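Local coordinates for protein Exo-beta-1,4-mannosidase (Rhizomucor miehei, PDB 4LYP) that probably removes beta-1,4-linked mannose from the non-reducing ends of mannan-type saccharides as a secreted fungal glycoside hydrolase of family 5, at residues Ser264-Glu268 with Arg278-His282; Tyr287-Trp293 with Pro332-Phe338. One frame throughout, in Å; residues are numbered along the deposited sequence.

Contact 1 of 2, residues Ser264-Glu268 with Arg278-His282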
loop_
_atom_site.group_PDB
_atom_site.type_symbol
_atom_site.label_atom_id
_atom_site.label_comp_id
_atom_site.label_asym_id
_atom_site.label_seq_id
_atom_site.Cartn_x
_atom_site.Cartn_y
_atom_site.Cartn_z
ATOM N N SER A 264 -5.734 6.575 8.207
ATOM C CA SER A 264 -4.327 6.261 8.308
ATOM C C SER A 264 -3.434 7.256 7.575
ATOM O O SER A 264 -3.887 7.914 6.644
ATOM C CB SER A 264 -4.157 4.833 7.587
ATOM O OG SER A 264 -2.816 4.477 7.465
ATOM N N ALA A 265 -2.165 7.390 8.020
ATOM C CA ALA A 265 -1.232 8.331 7.461
ATOM C C ALA A 265 -0.400 7.797 6.313
ATOM O O ALA A 265 0.194 8.590 5.585
ATOM C CB ALA A 265 -0.303 8.820 8.551
ATOM N N GLY A 266 -0.222 6.476 6.165
ATOM C CA GLY A 266 0.635 5.876 5.118
ATOM C C GLY A 266 2.111 5.988 5.327
ATOM O O GLY A 266 2.865 5.871 4.329
ATOM N N LEU A 267 2.573 6.215 6.566
ATOM C CA LEU A 267 3.972 6.450 6.787
ATOM C C LEU A 267 4.828 5.189 6.732
ATOM O O LEU A 267 4.407 4.099 7.147
ATOM C CB LEU A 267 4.174 7.063 8.181
ATOM C CG LEU A 267 5.403 7.910 8.362
ATOM C CD1 LEU A 267 5.250 9.289 7.678
ATOM C CD2 LEU A 267 5.817 8.039 9.835
ATOM N N GLU A 268 6.084 5.403 6.309
ATOM C CA GLU A 268 7.107 4.305 6.384
ATOM C C GLU A 268 7.517 3.986 7.810
ATOM O O GLU A 268 7.882 2.863 8.138
ATOM C CB GLU A 268 8.348 4.693 5.628
ATOM C CG GLU A 268 8.203 4.827 4.092
ATOM C CD GLU A 268 9.271 5.760 3.539
ATOM O OE1 GLU A 268 10.223 5.336 2.900
ATOM O OE2 GLU A 268 9.149 7.007 3.799
ATOM N N ARG A 278 5.045 12.791 14.569
ATOM C CA ARG A 278 4.624 13.902 13.700
ATOM C C ARG A 278 3.473 13.434 12.755
ATOM O O ARG A 278 2.552 14.189 12.469
ATOM C CB ARG A 278 5.814 14.347 12.862
ATOM C CG ARG A 278 5.532 15.318 11.772
ATOM C CD ARG A 278 6.773 15.980 11.194
ATOM N NE ARG A 278 7.681 14.961 10.630
ATOM C CZ ARG A 278 8.981 15.116 10.414
ATOM N NH1 ARG A 278 9.567 16.312 10.643
ATOM N NH2 ARG A 278 9.738 14.063 9.956
ATOM N N ALA A 279 3.544 12.171 12.313
ATOM C CA ALA A 279 2.516 11.637 11.438
ATOM C C ALA A 279 1.304 11.098 12.215
ATOM O O ALA A 279 0.186 11.167 11.764
ATOM C CB ALA A 279 3.082 10.463 10.598
ATOM N N HIS A 280 1.582 10.466 13.393
ATOM C CA HIS A 280 0.551 9.621 14.029
ATOM C C HIS A 280 -0.121 10.240 15.254
ATOM O O HIS A 280 -1.197 9.756 15.616
ATOM C CB HIS A 280 1.160 8.285 14.430
ATOM C CG HIS A 280 1.649 7.491 13.257
ATOM N ND1 HIS A 280 2.929 7.087 13.101
ATOM C CD2 HIS A 280 0.946 6.913 12.217
ATOM C CE1 HIS A 280 3.041 6.367 11.949
ATOM N NE2 HIS A 280 1.851 6.228 11.434
ATOM N N ASP A 281 0.498 11.242 15.908
ATOM C CA ASP A 281 -0.087 11.763 17.143
ATOM C C ASP A 281 -1.116 12.844 16.807
ATOM O O ASP A 281 -0.895 14.040 17.016
ATOM C CB ASP A 281 1.028 12.283 18.066
ATOM C CG ASP A 281 0.519 12.679 19.441
ATOM O OD1 ASP A 281 -0.591 12.323 19.785
ATOM O OD2 ASP A 281 1.280 13.338 20.146
ATOM N N HIS A 282 -2.246 12.409 16.290
ATOM C CA HIS A 282 -3.336 13.266 15.877
ATOM C C HIS A 282 -4.631 12.583 16.196
ATOM O O HIS A 282 -4.718 11.338 16.014
ATOM C CB HIS A 282 -3.302 13.587 14.363
ATOM C CG HIS A 282 -2.023 14.293 13.957
ATOM N ND1 HIS A 282 -1.801 15.598 14.188
ATOM C CD2 HIS A 282 -0.872 13.793 13.433
ATOM C CE1 HIS A 282 -0.560 15.921 13.831
ATOM N NE2 HIS A 282 0.036 14.786 13.360
HETATM O O HOH W 1 0.867 5.674 8.990
#
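Leu-267 laps its forked end over the methyl of Ala-279, with CD2 at 3.7 Å and CD1 at 3.8 Å from CB of Ala-279, so that both branches share one small methyl. CG stands anti to the backbone N (chi1 -154°), which swings the fork from the loop toward the last turn of helix 273-280. The same side chain also reaches the imidazole of His-280: CD2 of Leu-267 lies 3.9 Å from CE1 of His-280, approaching the ring obliquely. Ala-265 fills in beside them, its CB 4.3 Å from CB of Ala-279. Two alanines suit this place because their short side chains let loop and helix end come close, while the branched leucine reaches both Ala-279 and His-280; Phe-247 of helix 244-257 packs on both alanines.

No direct hydrogen bond joins the segments. A water does so instead, accepting from N of Leu-267 at 3.0 Å and lying in the plane of the His-280 ring, 2.7 Å from NE2. This water gives the loop amide a partner, and a histidine suits the position because it offers a ring carbon, CE1, to Leu-267 and a nitrogen to the water. Gly-266, with its positive phi of 74°, lets the loop turn between the two side chains that face the helix.

Beyond the helix, NE2 of His-282 donates to O of Arg-278 at 2.7 Å, tying the departing chain back to the last turn; between them Asp-281 centres an inverse gamma turn. A loop leaving strand 262-264 and folding against the helix that follows it is characteristic of the beta-alpha units of a TIM barrel.

Contact 2 of 2, residues Tyr287-Trp293 with Pro332-Phe338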
loop_
_atom_site.group_PDB
_atom_site.type_symbol
_atom_site.label_atom_id
_atom_site.label_comp_id
_atom_site.label_asym_id
_atom_site.label_seq_id
_atom_site.Cartn_x
_atom_site.Cartn_y
_atom_site.Cartn_z
ATOM N N TYR A 287 -4.698 4.710 13.543
ATOM C CA TYR A 287 -3.743 3.658 13.736
ATOM C C TYR A 287 -2.452 4.017 13.054
ATOM O O TYR A 287 -2.423 5.039 12.342
ATOM C CB TYR A 287 -4.233 2.237 13.330
ATOM C CG TYR A 287 -4.433 2.098 11.835
ATOM C CD1 TYR A 287 -5.623 2.461 11.206
ATOM C CD2 TYR A 287 -3.422 1.508 11.050
ATOM C CE1 TYR A 287 -5.841 2.241 9.821
ATOM C CE2 TYR A 287 -3.597 1.270 9.680
ATOM C CZ TYR A 287 -4.793 1.649 9.094
ATOM O OH TYR A 287 -5.013 1.435 7.735
ATOM N N THR A 288 -1.409 3.226 13.297
ATOM C CA THR A 288 -0.048 3.541 12.796
ATOM C C THR A 288 0.407 2.494 11.798
ATOM O O THR A 288 -0.094 1.357 11.829
ATOM C CB THR A 288 0.931 3.740 13.948
ATOM O OG1 THR A 288 1.257 2.461 14.538
ATOM C CG2 THR A 288 0.325 4.639 15.051
ATOM N N THR A 289 1.360 2.849 10.961
ATOM C CA THR A 289 1.891 1.940 9.964
ATOM C C THR A 289 3.381 2.036 9.957
ATOM O O THR A 289 3.969 3.014 10.383
ATOM C CB THR A 289 1.360 2.160 8.565
ATOM O OG1 THR A 289 1.783 3.433 8.045
ATOM C CG2 THR A 289 -0.128 2.051 8.481
ATOM N N CYS A 290 4.013 0.977 9.377
ATOM C CA CYS A 290 5.403 1.015 8.993
ATOM C C CYS A 290 5.578 0.258 7.702
ATOM O O CYS A 290 4.748 -0.620 7.344
ATOM C CB CYS A 290 6.279 0.478 10.172
ATOM S SG CYS A 290 5.976 -1.216 10.652
ATOM N N HIS A 291 6.629 0.643 6.960
ATOM C CA HIS A 291 7.010 -0.017 5.706
ATOM C C HIS A 291 8.466 -0.344 5.876
ATOM O O HIS A 291 9.288 0.534 6.182
ATOM C CB HIS A 291 6.928 0.944 4.527
ATOM C CG HIS A 291 5.568 1.505 4.195
ATOM N ND1 HIS A 291 5.340 2.279 3.100
ATOM C CD2 HIS A 291 4.376 1.399 4.843
ATOM C CE1 HIS A 291 4.057 2.649 3.074
ATOM N NE2 HIS A 291 3.454 2.141 4.108
ATOM N N CYS A 292 8.883 -1.628 5.689
ATOM C CA CYS A 292 10.258 -2.026 5.923
ATOM C C CYS A 292 10.895 -2.496 4.612
ATOM O O CYS A 292 10.405 -3.500 4.006
ATOM C CB CYS A 292 10.289 -3.166 6.957
ATOM S SG CYS A 292 12.030 -3.650 7.311
ATOM N N TRP A 293 11.941 -1.790 4.163
ATOM C CA TRP A 293 12.563 -2.011 2.841
ATOM C C TRP A 293 14.045 -2.155 2.893
ATOM O O TRP A 293 14.793 -1.221 2.628
ATOM C CB TRP A 293 12.114 -0.909 1.882
ATOM C CG TRP A 293 10.666 -1.035 1.512
ATOM C CD1 TRP A 293 9.613 -0.231 1.803
ATOM C CD2 TRP A 293 10.153 -2.148 0.756
ATOM N NE1 TRP A 293 8.418 -0.788 1.298
ATOM C CE2 TRP A 293 8.775 -1.954 0.656
ATOM C CE3 TRP A 293 10.746 -3.288 0.167
ATOM C CZ2 TRP A 293 7.975 -2.838 -0.074
ATOM C CZ3 TRP A 293 9.965 -4.174 -0.516
ATOM C CH2 TRP A 293 8.576 -3.964 -0.599
ATOM N N PRO A 332 -2.953 0.964 17.435
ATOM C CA PRO A 332 -2.436 -0.256 16.727
ATOM C C PRO A 332 -1.379 0.060 15.733
ATOM O O PRO A 332 -1.248 1.200 15.254
ATOM C CB PRO A 332 -3.709 -0.794 16.035
ATOM C CG PRO A 332 -4.853 -0.222 16.786
ATOM C CD PRO A 332 -4.393 1.148 17.207
ATOM N N ILE A 333 -0.670 -0.983 15.294
ATOM C CA ILE A 333 0.324 -0.829 14.202
ATOM C C ILE A 333 0.191 -1.979 13.250
ATOM O O ILE A 333 -0.063 -3.141 13.613
ATOM C CB ILE A 333 1.765 -0.745 14.772
ATOM C CG1 ILE A 333 2.735 -0.477 13.629
ATOM C CG2 ILE A 333 2.142 -1.955 15.639
ATOM C CD1 ILE A 333 4.091 0.007 14.103
ATOM N N VAL A 334 0.307 -1.641 11.952
ATOM C CA VAL A 334 0.326 -2.622 10.863
ATOM C C VAL A 334 1.619 -2.372 10.055
ATOM O O VAL A 334 1.926 -1.250 9.676
ATOM C CB VAL A 334 -0.885 -2.415 9.952
ATOM C CG1 VAL A 334 -0.860 -3.414 8.769
ATOM C CG2 VAL A 334 -2.212 -2.557 10.705
ATOM N N MET A 335 2.367 -3.470 9.758
ATOM C CA MET A 335 3.493 -3.351 8.803
ATOM C C MET A 335 2.891 -3.532 7.407
ATOM O O MET A 335 2.793 -4.667 6.854
ATOM C CB MET A 335 4.601 -4.367 9.060
ATOM C CG MET A 335 5.704 -4.200 8.047
ATOM S SD MET A 335 7.284 -5.001 8.503
ATOM C CE MET A 335 6.822 -6.694 8.522
ATOM N N GLU A 336 2.419 -2.418 6.852
ATOM C CA GLU A 336 1.552 -2.452 5.673
ATOM C C GLU A 336 2.374 -2.552 4.367
ATOM O O GLU A 336 1.752 -2.623 3.306
ATOM C CB GLU A 336 0.595 -1.260 5.622
ATOM C CG GLU A 336 1.293 0.009 5.273
ATOM C CD GLU A 336 0.384 1.209 5.095
ATOM O OE1 GLU A 336 -0.852 1.040 5.253
ATOM O OE2 GLU A 336 0.920 2.297 4.784
ATOM N N GLU A 337 3.698 -2.532 4.456
ATOM C CA GLU A 337 4.560 -2.915 3.316
ATOM C C GLU A 337 5.779 -3.579 3.878
ATOM O O GLU A 337 6.402 -3.075 4.840
ATOM C CB GLU A 337 5.092 -1.729 2.508
ATOM C CG GLU A 337 4.012 -0.901 1.807
ATOM C CD GLU A 337 4.617 0.057 0.788
ATOM O OE1 GLU A 337 5.831 0.014 0.521
ATOM O OE2 GLU A 337 3.846 0.898 0.227
ATOM N N PHE A 338 6.251 -4.611 3.177
ATOM C CA PHE A 338 7.623 -5.132 3.298
ATOM C C PHE A 338 7.838 -6.067 2.149
ATOM O O PHE A 338 6.865 -6.624 1.599
ATOM C CB PHE A 338 7.885 -5.844 4.655
ATOM C CG PHE A 338 7.215 -7.172 4.776
ATOM C CD1 PHE A 338 5.842 -7.319 5.046
ATOM C CD2 PHE A 338 7.963 -8.334 4.536
ATOM C CE1 PHE A 338 5.232 -8.569 5.076
ATOM C CE2 PHE A 338 7.327 -9.594 4.585
ATOM C CZ PHE A 338 5.983 -9.704 4.867
HETATM O O HOH W 2 -2.915 -0.058 6.806
#
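Glu-337 runs from its CB, 3.7 Å from NE1 of Trp-293, across the imidazole of His-291 to a carboxylate that lies over that ring and turns one oxygen to the edge of Trp-293. CG, placed beside the backbone N by chi1 of -64°, sits over the centre of the His-291 ring as a CH-pi contact, 3.6 Å from the centroid. CD follows over the same face, 3.3 Å from ND1 of His-291, with carboxylate and ring planes 15° apart. At the tip, OE1 accepts a hydrogen bond from NE1 of Trp-293 (2.8 Å), although its position is less certain, and OE2 pairs with Arg-97.

The edge of His-291 is held separately: NE2 donates almost straight to the anti lone pair of Glu-336 OE2 (2.6 Å, 174°), while ND1 bonds to Glu-238. Toward the N-terminal ends of parallel strands 288-292 and 333-338, O of Pro-332 accepts from both N and OG1 of Thr-288, which come from opposite faces of its carbonyl plane. Beta-branched Thr-288 and Ile-333 suit these extended positions.

Stacked on His-291 and paired with Arg-97, the carboxylate is probably held in orientation, consistent with the active-site glutamate at a barrel strand end in family 5.

Overall arrangement
Both contacts are buried, yet they occupy different layers of the barrel. Contact 2 joins two neighbouring parallel strands near the centre of the chain, its Trp-293 touching a bound guanidine; contact 1 lies farther out, where the loop after strand 262-264 folds against helix 273-280. They adjoin: the loop carbonyls of Leu-267 and Glu-268 probably accept hydrogen bonds from OG1 of Thr-289 and N of His-291, so the loop of contact 1 runs beside the first strand of contact 2. Each has a bridging water, but their chemistry differs. Methyl packing without direct hydrogen bonds serves 264-268 with 278-282, whereas 287-293 with 332-338 combines backbone hydrogen bonds with a network of glutamates, histidine and tryptophan.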